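Local coordinates for extracellular solute-binding protein family 1 (Pseudothermotoga lettingae, PDB 5CI5) that binds alpha-D-tagatose in its sugar pocket and probably delivers such sugars to an ABC transporter as its extracellular solute-binding protein, at residues A[34-39]-A[269-274]; A[252-255]-A[261-264]; A[26-31]-A[67-72]; A[329-332]-A[337-340]. One frame throughout, in Å; residues are numbered along the deposited sequence.

Overall arrangement
Along the chain the contacts close in the order 3, 2, 1, 4: interaction 2 is nested inside the long loop closed by interaction 1, interactions 1 and 3 cross because their segments alternate, and interaction 4 follows in series. Interaction 3 lies on the mixed sheet, which interaction 4 also reaches; their centres are about 22 Å apart. Interaction 2 belongs to the separate three-stranded antiparallel sheet. Interaction 1 meets all three others: Ile272 packs on Met254 and Ala255, Ala34 on Ile29, and Leu36 and Thr39 on Trp331. It thus links the surroundings of the two sheets, its centre about 12 Å from that of interaction 4, with the bound tagatose nearby.

Interaction 1 of 4, residues A[34-39]-A[269-274]; sequences AELDET and FPLIEA
An inverse gamma turn centred on Leu36, which is also the N-cap of helix 37-51, packs here against helix 268-275 beside the sugar pocket of this solute-binding protein. The evidence for a hydrophobic contact is direct: no hydrogen bond spans the segments, and two leucines and a proline supply most of the buried surface. Leu36 divides its methyls between neighbouring residues of the helix. Its CD1 reaches CG of the Pro270 ring at 4.2 Å, and its CD2 meets Leu271. With CG anti to its own carbonyl carbon (chi1 -61°), Leu271 carries its branched end closer to the turn than the direction of its first side-chain bond would suggest. The side chain of Leu271 lies about 7 Å from the bound tagatose, although Leu271 does not itself line the pocket. The same CD1 of Leu36 also packs on Trp331 of helix 325-335, whereas Leu271 packs on Arg251 of helix 247-255. Glu35 adds an exposed margin, its extended chain crossing Leu271 at about a right angle. One methyl thus serves both residues of the turn: CD2 of Leu271 sits 3.9 Å from CD2 of Leu36 and 3.9 Å from OE1 of Glu35.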
loop_
_atom_site.group_PDB
_atom_site.type_symbol
_atom_site.label_atom_id
_atom_site.label_comp_id
_atom_site.label_asym_id
_atom_site.label_seq_id
_atom_site.Cartn_x
_atom_site.Cartn_y
_atom_site.Cartn_z
ATOM N N ALA A 34 10.222 4.012 -4.939
ATOM C CA ALA A 34 11.654 4.284 -4.974
ATOM C C ALA A 34 12.311 3.638 -6.196
ATOM O O ALA A 34 13.445 3.961 -6.518
ATOM C CB ALA A 34 12.324 3.808 -3.678
ATOM N N GLU A 35 11.594 2.765 -6.908
ATOM C CA GLU A 35 12.141 2.199 -8.146
ATOM C C GLU A 35 12.192 3.206 -9.289
ATOM O O GLU A 35 12.903 2.971 -10.269
ATOM C CB GLU A 35 11.329 0.975 -8.589
ATOM C CG GLU A 35 11.314 -0.104 -7.535
ATOM C CD GLU A 35 10.659 -1.404 -7.999
ATOM O OE1 GLU A 35 10.445 -1.591 -9.216
ATOM O OE2 GLU A 35 10.374 -2.243 -7.127
ATOM N N LEU A 36 11.433 4.301 -9.181
ATOM C CA LEU A 36 11.347 5.280 -10.255
ATOM C C LEU A 36 12.478 6.287 -10.065
ATOM O O LEU A 36 12.232 7.478 -9.946
ATOM C CB LEU A 36 9.979 5.966 -10.275
ATOM C CG LEU A 36 8.777 5.024 -10.363
ATOM C CD1 LEU A 36 7.479 5.780 -10.290
ATOM C CD2 LEU A 36 8.846 4.183 -11.639
ATOM N N ASP A 37 13.716 5.787 -10.070
ATOM C CA ASP A 37 14.852 6.550 -9.553
ATOM C C ASP A 37 15.266 7.685 -10.494
ATOM O O ASP A 37 15.776 8.716 -10.044
ATOM C CB ASP A 37 16.055 5.629 -9.272
ATOM C CG ASP A 37 16.506 4.828 -10.488
ATOM O OD1 ASP A 37 15.663 4.388 -11.298
ATOM O OD2 ASP A 37 17.728 4.627 -10.615
ATOM N N GLU A 38 15.004 7.515 -11.781
ATOM C CA GLU A 38 15.317 8.562 -12.744
ATOM C C GLU A 38 14.345 9.717 -12.580
ATOM O O GLU A 38 14.731 10.885 -12.681
ATOM C CB GLU A 38 15.261 8.035 -14.178
ATOM C CG GLU A 38 16.230 6.905 -14.470
ATOM C CD GLU A 38 15.903 6.184 -15.770
ATOM O OE1 GLU A 38 15.690 6.876 -16.788
ATOM O OE2 GLU A 38 15.845 4.933 -15.770
ATOM N N THR A 39 13.081 9.393 -12.317
ATOM C CA THR A 39 12.079 10.422 -12.066
ATOM C C THR A 39 12.415 11.174 -10.785
ATOM O O THR A 39 12.350 12.411 -10.731
ATOM C CB THR A 39 10.670 9.816 -11.978
ATOM O OG1 THR A 39 10.401 9.103 -13.194
ATOM C CG2 THR A 39 9.620 10.902 -11.797
ATOM N N PHE A 269 0.886 0.906 -11.799
ATOM C CA PHE A 269 0.806 1.234 -13.215
ATOM C C PHE A 269 2.168 1.597 -13.833
ATOM O O PHE A 269 2.565 0.955 -14.809
ATOM C CB PHE A 269 -0.207 2.348 -13.440
ATOM C CG PHE A 269 -1.602 2.035 -12.961
ATOM C CD1 PHE A 269 -2.028 0.740 -12.693
ATOM C CD2 PHE A 269 -2.508 3.065 -12.805
ATOM C CE1 PHE A 269 -3.334 0.495 -12.273
ATOM C CE2 PHE A 269 -3.813 2.805 -12.393
ATOM C CZ PHE A 269 -4.222 1.539 -12.123
ATOM N N PRO A 270 2.901 2.578 -13.276
ATOM C CA PRO A 270 4.221 2.845 -13.877
ATOM C C PRO A 270 5.180 1.669 -13.744
ATOM O O PRO A 270 6.046 1.447 -14.612
ATOM C CB PRO A 270 4.723 4.073 -13.099
ATOM C CG PRO A 270 3.926 4.082 -11.811
ATOM C CD PRO A 270 2.573 3.550 -12.218
ATOM N N LEU A 271 5.022 0.902 -12.672
ATOM C CA LEU A 271 5.952 -0.193 -12.418
ATOM C C LEU A 271 5.734 -1.346 -13.391
ATOM O O LEU A 271 6.699 -1.921 -13.888
ATOM C CB LEU A 271 5.825 -0.671 -10.971
ATOM C CG LEU A 271 6.151 0.431 -9.950
ATOM C CD1 LEU A 271 5.861 -0.051 -8.522
ATOM C CD2 LEU A 271 7.589 0.911 -10.042
ATOM N N ILE A 272 4.492 -1.692 -13.676
ATOM C CA ILE A 272 4.251 -2.831 -14.561
ATOM C C ILE A 272 4.658 -2.439 -15.981
ATOM O O ILE A 272 5.191 -3.271 -16.721
ATOM C CB ILE A 272 2.780 -3.328 -14.493
ATOM C CG1 ILE A 272 2.701 -4.774 -15.016
ATOM C CG2 ILE A 272 1.789 -2.379 -15.203
ATOM C CD1 ILE A 272 1.329 -5.426 -14.911
ATOM N N GLU A 273 4.443 -1.173 -16.340
ATOM C CA GLU A 273 4.753 -0.693 -17.689
ATOM C C GLU A 273 6.253 -0.563 -17.876
ATOM O O GLU A 273 6.759 -0.771 -18.975
ATOM C CB GLU A 273 4.030 0.638 -17.978
ATOM C CG GLU A 273 2.505 0.435 -18.158
ATOM C CD GLU A 273 1.682 1.716 -18.132
ATOM O OE1 GLU A 273 2.262 2.826 -18.135
ATOM O OE2 GLU A 273 0.437 1.615 -18.094
ATOM N N ALA A 274 6.969 -0.247 -16.805
ATOM C CA ALA A 274 8.431 -0.269 -16.855
ATOM C C ALA A 274 8.970 -1.689 -17.061
ATOM O O ALA A 274 9.927 -1.888 -17.814
ATOM C CB ALA A 274 9.012 0.336 -15.591
#

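Interaction 2 of 4, residues A[252-255]-A[261-264]; sequences NMMA and MAIG
Met254 sends its side chain straight out from the helix toward Ala262, with CG anti to the backbone N (chi1 -175°) and SE anti to CA (chi2 177°), before a bend at chi3 of -61° turns the terminal methyl toward the peptide between Met261 and Ala262. The residue is a selenomethionine, its SE atom replacing sulfur. Only the tip of this long chain does the touching. Met254 CE lies 3.7 Å from Met261 C and, at the same separation, 3.7 Å from Ala262 N, so it rests against the peptide link between them. The same methyl comes within 4.0 Å of CB of Ala262, whose side chain points toward the helix. Met261 meets the methyl through its backbone, because its own side chain leaves on the other side of the strand and packs on Leu165, Ala168 and Ala169 of helix 162-172. No hydrogen bond crosses the contact, and all three touching residues are buried. Met254 also packs on Ile272 of helix 268-275, through SE, and on Leu142 of strand 140-144. This is a short helix-to-strand connection, with five residues between the segments, in which helix 247-255 packs on the edge strand of a three-stranded antiparallel sheet.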
loop_
_atom_site.group_PDB
_atom_site.type_symbol
_atom_site.label_atom_id
_atom_site.label_comp_id
_atom_site.label_asym_id
_atom_site.label_seq_id
_atom_site.Cartn_x
_atom_site.Cartn_y
_atom_site.Cartn_z
ATOM N N ASN A 252 5.282 -8.240 -11.296
ATOM C CA ASN A 252 6.347 -8.502 -12.242
ATOM C C ASN A 252 6.087 -9.771 -13.057
ATOM O O ASN A 252 6.380 -9.823 -14.244
ATOM C CB ASN A 252 7.679 -8.553 -11.494
ATOM C CG ASN A 252 8.168 -7.158 -11.122
ATOM O OD1 ASN A 252 8.202 -6.282 -11.970
ATOM N ND2 ASN A 252 8.485 -6.939 -9.849
HETATM N N MSE A 253 5.472 -10.770 -12.440
HETATM C CA MSE A 253 5.114 -11.991 -13.153
HETATM C C MSE A 253 3.965 -11.708 -14.101
HETATM O O MSE A 253 3.892 -12.286 -15.203
HETATM C CB MSE A 253 4.745 -13.098 -12.176
HETATM C CG MSE A 253 5.918 -13.535 -11.315
HETATM SE SE MSE A 253 5.378 -14.827 -9.988
HETATM C CE MSE A 253 7.006 -14.878 -8.933
HETATM N N MSE A 254 3.073 -10.810 -13.700
HETATM C CA MSE A 254 1.970 -10.449 -14.568
HETATM C C MSE A 254 2.517 -9.815 -15.865
HETATM O O MSE A 254 1.992 -10.048 -16.955
HETATM C CB MSE A 254 1.004 -9.503 -13.852
HETATM C CG MSE A 254 -0.209 -9.195 -14.667
HETATM SE SE MSE A 254 -1.491 -8.070 -13.714
HETATM C CE MSE A 254 -1.883 -9.269 -12.222
ATOM N N ALA A 255 3.568 -9.018 -15.737
ATOM C CA ALA A 255 4.182 -8.366 -16.890
ATOM C C ALA A 255 4.784 -9.407 -17.839
ATOM O O ALA A 255 5.011 -9.127 -19.016
ATOM C CB ALA A 255 5.225 -7.387 -16.429
HETATM N N MSE A 261 -3.999 -12.391 -12.110
HETATM C CA MSE A 261 -4.705 -11.543 -11.149
HETATM C C MSE A 261 -3.853 -11.411 -9.912
HETATM O O MSE A 261 -3.218 -12.373 -9.504
HETATM C CB MSE A 261 -6.068 -12.127 -10.753
HETATM C CG MSE A 261 -7.095 -12.150 -11.844
HETATM SE SE MSE A 261 -8.805 -12.811 -11.208
HETATM C CE MSE A 261 -8.576 -14.701 -11.558
ATOM N N ALA A 262 -3.889 -10.230 -9.309
ATOM C CA ALA A 262 -3.251 -9.986 -8.022
ATOM C C ALA A 262 -3.940 -8.820 -7.357
ATOM O O ALA A 262 -4.801 -8.177 -7.950
ATOM C CB ALA A 262 -1.772 -9.681 -8.204
ATOM N N ILE A 263 -3.553 -8.530 -6.129
ATOM C CA ILE A 263 -3.964 -7.293 -5.506
ATOM C C ILE A 263 -2.975 -6.205 -5.890
ATOM O O ILE A 263 -1.771 -6.410 -5.826
ATOM C CB ILE A 263 -4.090 -7.449 -3.967
ATOM C CG1 ILE A 263 -5.205 -8.439 -3.663
ATOM C CG2 ILE A 263 -4.369 -6.086 -3.336
ATOM C CD1 ILE A 263 -5.386 -8.751 -2.219
ATOM N N GLY A 264 -3.488 -5.049 -6.326
ATOM C CA GLY A 264 -2.647 -3.930 -6.704
ATOM C C GLY A 264 -3.445 -2.646 -6.714
ATOM O O GLY A 264 -4.497 -2.550 -6.094
#

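Interaction 3 of 4, residues A[26-31]-A[67-72]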
loop_
_atom_site.group_PDB
_atom_site.type_symbol
_atom_site.label_atom_id
_atom_site.label_comp_id
_atom_site.label_asym_id
_atom_site.label_seq_id
_atom_site.Cartn_x
_atom_site.Cartn_y
_atom_site.Cartn_z
ATOM N N THR A 26 18.987 15.655 3.803
ATOM C CA THR A 26 18.922 14.255 3.415
ATOM C C THR A 26 17.468 13.814 3.331
ATOM O O THR A 26 16.722 13.997 4.310
ATOM C CB THR A 26 19.673 13.356 4.427
ATOM O OG1 THR A 26 21.044 13.765 4.493
ATOM C CG2 THR A 26 19.629 11.886 4.044
ATOM N N ILE A 27 17.077 13.213 2.193
ATOM C CA ILE A 27 15.758 12.610 2.042
ATOM C C ILE A 27 15.871 11.098 1.856
ATOM O O ILE A 27 16.689 10.625 1.090
ATOM C CB ILE A 27 14.950 13.245 0.872
ATOM C CG1 ILE A 27 13.527 12.664 0.800
ATOM C CG2 ILE A 27 15.649 13.097 -0.479
ATOM C CD1 ILE A 27 12.600 13.354 -0.216
ATOM N N TRP A 28 15.042 10.352 2.580
ATOM C CA TRP A 28 14.914 8.916 2.395
ATOM C C TRP A 28 13.602 8.614 1.719
ATOM O O TRP A 28 12.539 8.954 2.257
ATOM C CB TRP A 28 14.974 8.187 3.726
ATOM C CG TRP A 28 16.343 8.133 4.293
ATOM C CD1 TRP A 28 17.453 8.797 3.841
ATOM C CD2 TRP A 28 16.770 7.342 5.408
ATOM N NE1 TRP A 28 18.552 8.469 4.623
ATOM C CE2 TRP A 28 18.154 7.574 5.581
ATOM C CE3 TRP A 28 16.120 6.454 6.274
ATOM C CZ2 TRP A 28 18.888 6.959 6.592
ATOM C CZ3 TRP A 28 16.863 5.843 7.271
ATOM C CH2 TRP A 28 18.220 6.094 7.420
ATOM N N ILE A 29 13.682 7.950 0.566
ATOM C CA ILE A 29 12.511 7.575 -0.213
ATOM C C ILE A 29 12.407 6.067 -0.167
ATOM O O ILE A 29 13.355 5.354 -0.493
ATOM C CB ILE A 29 12.610 8.068 -1.655
ATOM C CG1 ILE A 29 12.846 9.577 -1.667
ATOM C CG2 ILE A 29 11.344 7.718 -2.444
ATOM C CD1 ILE A 29 13.217 10.161 -2.996
ATOM N N GLY A 30 11.247 5.600 0.276
ATOM C CA GLY A 30 11.043 4.191 0.508
ATOM C C GLY A 30 9.770 3.641 -0.094
ATOM O O GLY A 30 8.799 4.360 -0.313
ATOM N N GLY A 31 9.801 2.345 -0.371
ATOM C CA GLY A 31 8.648 1.651 -0.894
ATOM C C GLY A 31 8.792 1.442 -2.374
ATOM O O GLY A 31 9.835 1.736 -2.972
ATOM N N ASP A 67 12.142 -1.430 9.135
ATOM C CA ASP A 67 13.188 -1.760 10.093
ATOM C C ASP A 67 14.367 -0.796 9.987
ATOM O O ASP A 67 14.915 -0.387 11.008
ATOM C CB ASP A 67 13.650 -3.197 9.895
ATOM C CG ASP A 67 12.600 -4.210 10.341
ATOM O OD1 ASP A 67 11.718 -3.859 11.165
ATOM O OD2 ASP A 67 12.650 -5.356 9.857
ATOM N N LYS A 68 14.747 -0.419 8.772
ATOM C CA LYS A 68 15.822 0.561 8.605
ATOM C C LYS A 68 15.443 1.938 9.143
ATOM O O LYS A 68 16.264 2.635 9.771
ATOM C CB LYS A 68 16.206 0.661 7.135
ATOM C CG LYS A 68 16.882 -0.606 6.617
ATOM C CD LYS A 68 17.209 -0.497 5.127
ATOM C CE LYS A 68 18.249 -1.539 4.699
ATOM N NZ LYS A 68 17.759 -2.907 4.921
ATOM N N LEU A 69 14.208 2.354 8.879
ATOM C CA LEU A 69 13.776 3.672 9.327
ATOM C C LEU A 69 13.679 3.712 10.868
ATOM O O LEU A 69 14.153 4.653 11.496
ATOM C CB LEU A 69 12.444 4.060 8.661
ATOM C CG LEU A 69 11.906 5.454 9.016
ATOM C CD1 LEU A 69 12.973 6.552 8.772
ATOM C CD2 LEU A 69 10.611 5.751 8.234
ATOM N N VAL A 70 13.109 2.674 11.464
ATOM C CA VAL A 70 13.029 2.594 12.913
ATOM C C VAL A 70 14.440 2.642 13.524
ATOM O O VAL A 70 14.701 3.361 14.493
ATOM C CB VAL A 70 12.300 1.317 13.371
ATOM C CG1 VAL A 70 12.466 1.110 14.874
ATOM C CG2 VAL A 70 10.824 1.409 13.020
ATOM N N THR A 71 15.350 1.882 12.931
ATOM C CA THR A 71 16.732 1.842 13.415
ATOM C C THR A 71 17.319 3.246 13.483
ATOM O O THR A 71 17.937 3.647 14.480
ATOM C CB THR A 71 17.604 0.958 12.492
ATOM O OG1 THR A 71 17.111 -0.388 12.531
ATOM C CG2 THR A 71 19.081 0.988 12.926
ATOM N N ALA A 72 17.095 4.015 12.428
ATOM C CA ALA A 72 17.612 5.372 12.360
ATOM C C ALA A 72 16.921 6.307 13.359
ATOM O O ALA A 72 17.562 7.148 13.996
ATOM C CB ALA A 72 17.459 5.909 10.956
#
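The indole of Trp28 meets helix 62-75 with the CE3-CZ3-CH2 side of its six-membered ring, and the approaches to it differ. Near the ring plane, at the edge, the backbone O of Lys68 stands 4.1 Å from CZ3. The two apolar partners come in obliquely: CB of Ala72 is 3.6 Å from CH2 and 3.7 Å from CZ3, while CD1 of Leu69 lies 4.0 Å from CE3. Ala72 points its methyl toward the strand, and a chi1 of -178° lets Leu69 bring its branched end nearer than its first bond alone would place it. No hydrogen bond joins the segments, so the large indole bridges the gap by apolar contact; strand and helix axes are 11.1 Å apart at closest approach. An alanine in place of Trp28 is likely to open a gap between strand and helix, with Ala72 CB losing the indole it rests against and Leu69 CD1 one of its neighbours. Trp28 also meets the ring of Phe60, with planes at about 45°, and packs on Pro79. Helix 62-75 lies over the mixed sheet nearly antiparallel to strand 25-30 (153°) and joins the parallel strands 55-60 and 81-85 that flank it, a beta-alpha-beta crossover over the central strand, with Leu69 reaching Ala82 of strand 81-85 and Trp89 and Phe93 of helix 89-95.

Interaction 4 of 4, residues A[329-332]-A[337-340]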
loop_
_atom_site.group_PDB
_atom_site.type_symbol
_atom_site.label_atom_id
_atom_site.label_comp_id
_atom_site.label_asym_id
_atom_site.label_seq_id
_atom_site.Cartn_x
_atom_site.Cartn_y
_atom_site.Cartn_z
HETATM N N MSE A 329 1.655 17.485 -11.026
HETATM C CA MSE A 329 1.146 17.471 -12.394
HETATM C C MSE A 329 2.162 16.822 -13.337
HETATM O O MSE A 329 1.817 15.976 -14.170
HETATM C CB MSE A 329 0.809 18.884 -12.876
HETATM C CG MSE A 329 -0.553 19.346 -12.442
HETATM SE SE MSE A 329 -1.997 18.345 -13.317
HETATM C CE MSE A 329 -2.250 19.486 -14.870
ATOM N N LYS A 330 3.421 17.212 -13.209
ATOM C CA LYS A 330 4.456 16.653 -14.049
ATOM C C LYS A 330 4.655 15.170 -13.793
ATOM O O LYS A 330 4.817 14.377 -14.731
ATOM C CB LYS A 330 5.764 17.419 -13.841
ATOM C CG LYS A 330 6.896 16.947 -14.750
ATOM C CD LYS A 330 8.076 17.878 -14.662
ATOM C CE LYS A 330 9.206 17.453 -15.591
ATOM N NZ LYS A 330 10.375 18.385 -15.479
ATOM N N TRP A 331 4.641 14.787 -12.531
ATOM C CA TRP A 331 4.764 13.377 -12.172
ATOM C C TRP A 331 3.670 12.529 -12.821
ATOM O O TRP A 331 3.955 11.517 -13.456
ATOM C CB TRP A 331 4.725 13.211 -10.649
ATOM C CG TRP A 331 5.062 11.832 -10.256
ATOM C CD1 TRP A 331 4.287 10.725 -10.429
ATOM C CD2 TRP A 331 6.269 11.394 -9.643
ATOM N NE1 TRP A 331 4.939 9.608 -9.953
ATOM C CE2 TRP A 331 6.163 9.994 -9.471
ATOM C CE3 TRP A 331 7.424 12.048 -9.209
ATOM C CZ2 TRP A 331 7.170 9.237 -8.876
ATOM C CZ3 TRP A 331 8.427 11.292 -8.622
ATOM C CH2 TRP A 331 8.293 9.898 -8.472
ATOM N N VAL A 332 2.415 12.938 -12.685
ATOM C CA VAL A 332 1.310 12.198 -13.292
ATOM C C VAL A 332 1.402 12.152 -14.809
ATOM O O VAL A 332 1.120 11.112 -15.425
ATOM C CB VAL A 332 -0.046 12.812 -12.901
ATOM C CG1 VAL A 332 -1.168 12.366 -13.879
ATOM C CG2 VAL A 332 -0.352 12.415 -11.509
ATOM N N GLY A 337 1.039 7.381 -12.321
ATOM C CA GLY A 337 0.753 6.876 -10.994
ATOM C C GLY A 337 1.963 7.165 -10.116
ATOM O O GLY A 337 3.018 7.566 -10.624
ATOM N N PRO A 338 1.827 6.973 -8.796
ATOM C CA PRO A 338 0.589 6.579 -8.109
ATOM C C PRO A 338 -0.404 7.741 -8.022
ATOM O O PRO A 338 -0.268 8.728 -8.743
ATOM C CB PRO A 338 1.063 6.165 -6.704
ATOM C CG PRO A 338 2.575 6.119 -6.770
ATOM C CD PRO A 338 2.957 7.077 -7.859
HETATM N N MSE A 339 -1.384 7.642 -7.132
HETATM C CA MSE A 339 -2.402 8.659 -7.033
HETATM C C MSE A 339 -1.899 9.869 -6.252
HETATM O O MSE A 339 -1.347 9.719 -5.150
HETATM C CB MSE A 339 -3.646 8.088 -6.357
HETATM C CG MSE A 339 -4.791 9.046 -6.231
HETATM SE SE MSE A 339 -6.346 8.043 -5.609
HETATM C CE MSE A 339 -7.376 9.470 -4.895
ATOM N N PRO A 340 -2.092 11.073 -6.816
ATOM C CA PRO A 340 -1.718 12.260 -6.053
ATOM C C PRO A 340 -2.570 12.383 -4.801
ATOM O O PRO A 340 -3.764 12.088 -4.848
ATOM C CB PRO A 340 -2.010 13.436 -7.013
ATOM C CG PRO A 340 -2.154 12.816 -8.412
ATOM C CD PRO A 340 -2.527 11.383 -8.199
#
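From CB, the side chain of Trp331 leaves helix 325-335 toward the segment 337-340; chi1 of -171° swings the indole away from its own backbone N and carries its pyrrole edge to the Gly337 carbonyl. CD1 comes first, 3.4 Å from O of Gly337. Next along the ring, NE1 donates a hydrogen bond to that same O at 2.9 Å; the N-H...O angle of 142° shows it is bent. The acceptor lies almost exactly in the indole plane, whereas the donor is tilted 29° from the carbonyl plane. NE1 also lies 3.8 Å from CD of Pro338, which approaches obliquely. Beyond, CZ2 passes to Leu36 and CZ3 to Thr39. The peptide bond between Gly337 and Pro338 is cis. A phenylalanine in place of Trp331 would probably leave the buried O of Gly337 without its indole donor. One residue further on, CG2 of Val332 touches CG of Pro340 at 3.6 Å, the two side chains crossing at about a right angle. Trp331 also meets the rings of Trp40, Trp328 and, edge-to-face, Trp134. Pro338 packs on the pocket residue Tyr135, and strand 339-340 pairs antiparallel with strand 128-138, so the contact ties the middle of helix 325-335 to the mixed sheet, with helix 343-348 packing on Pro340.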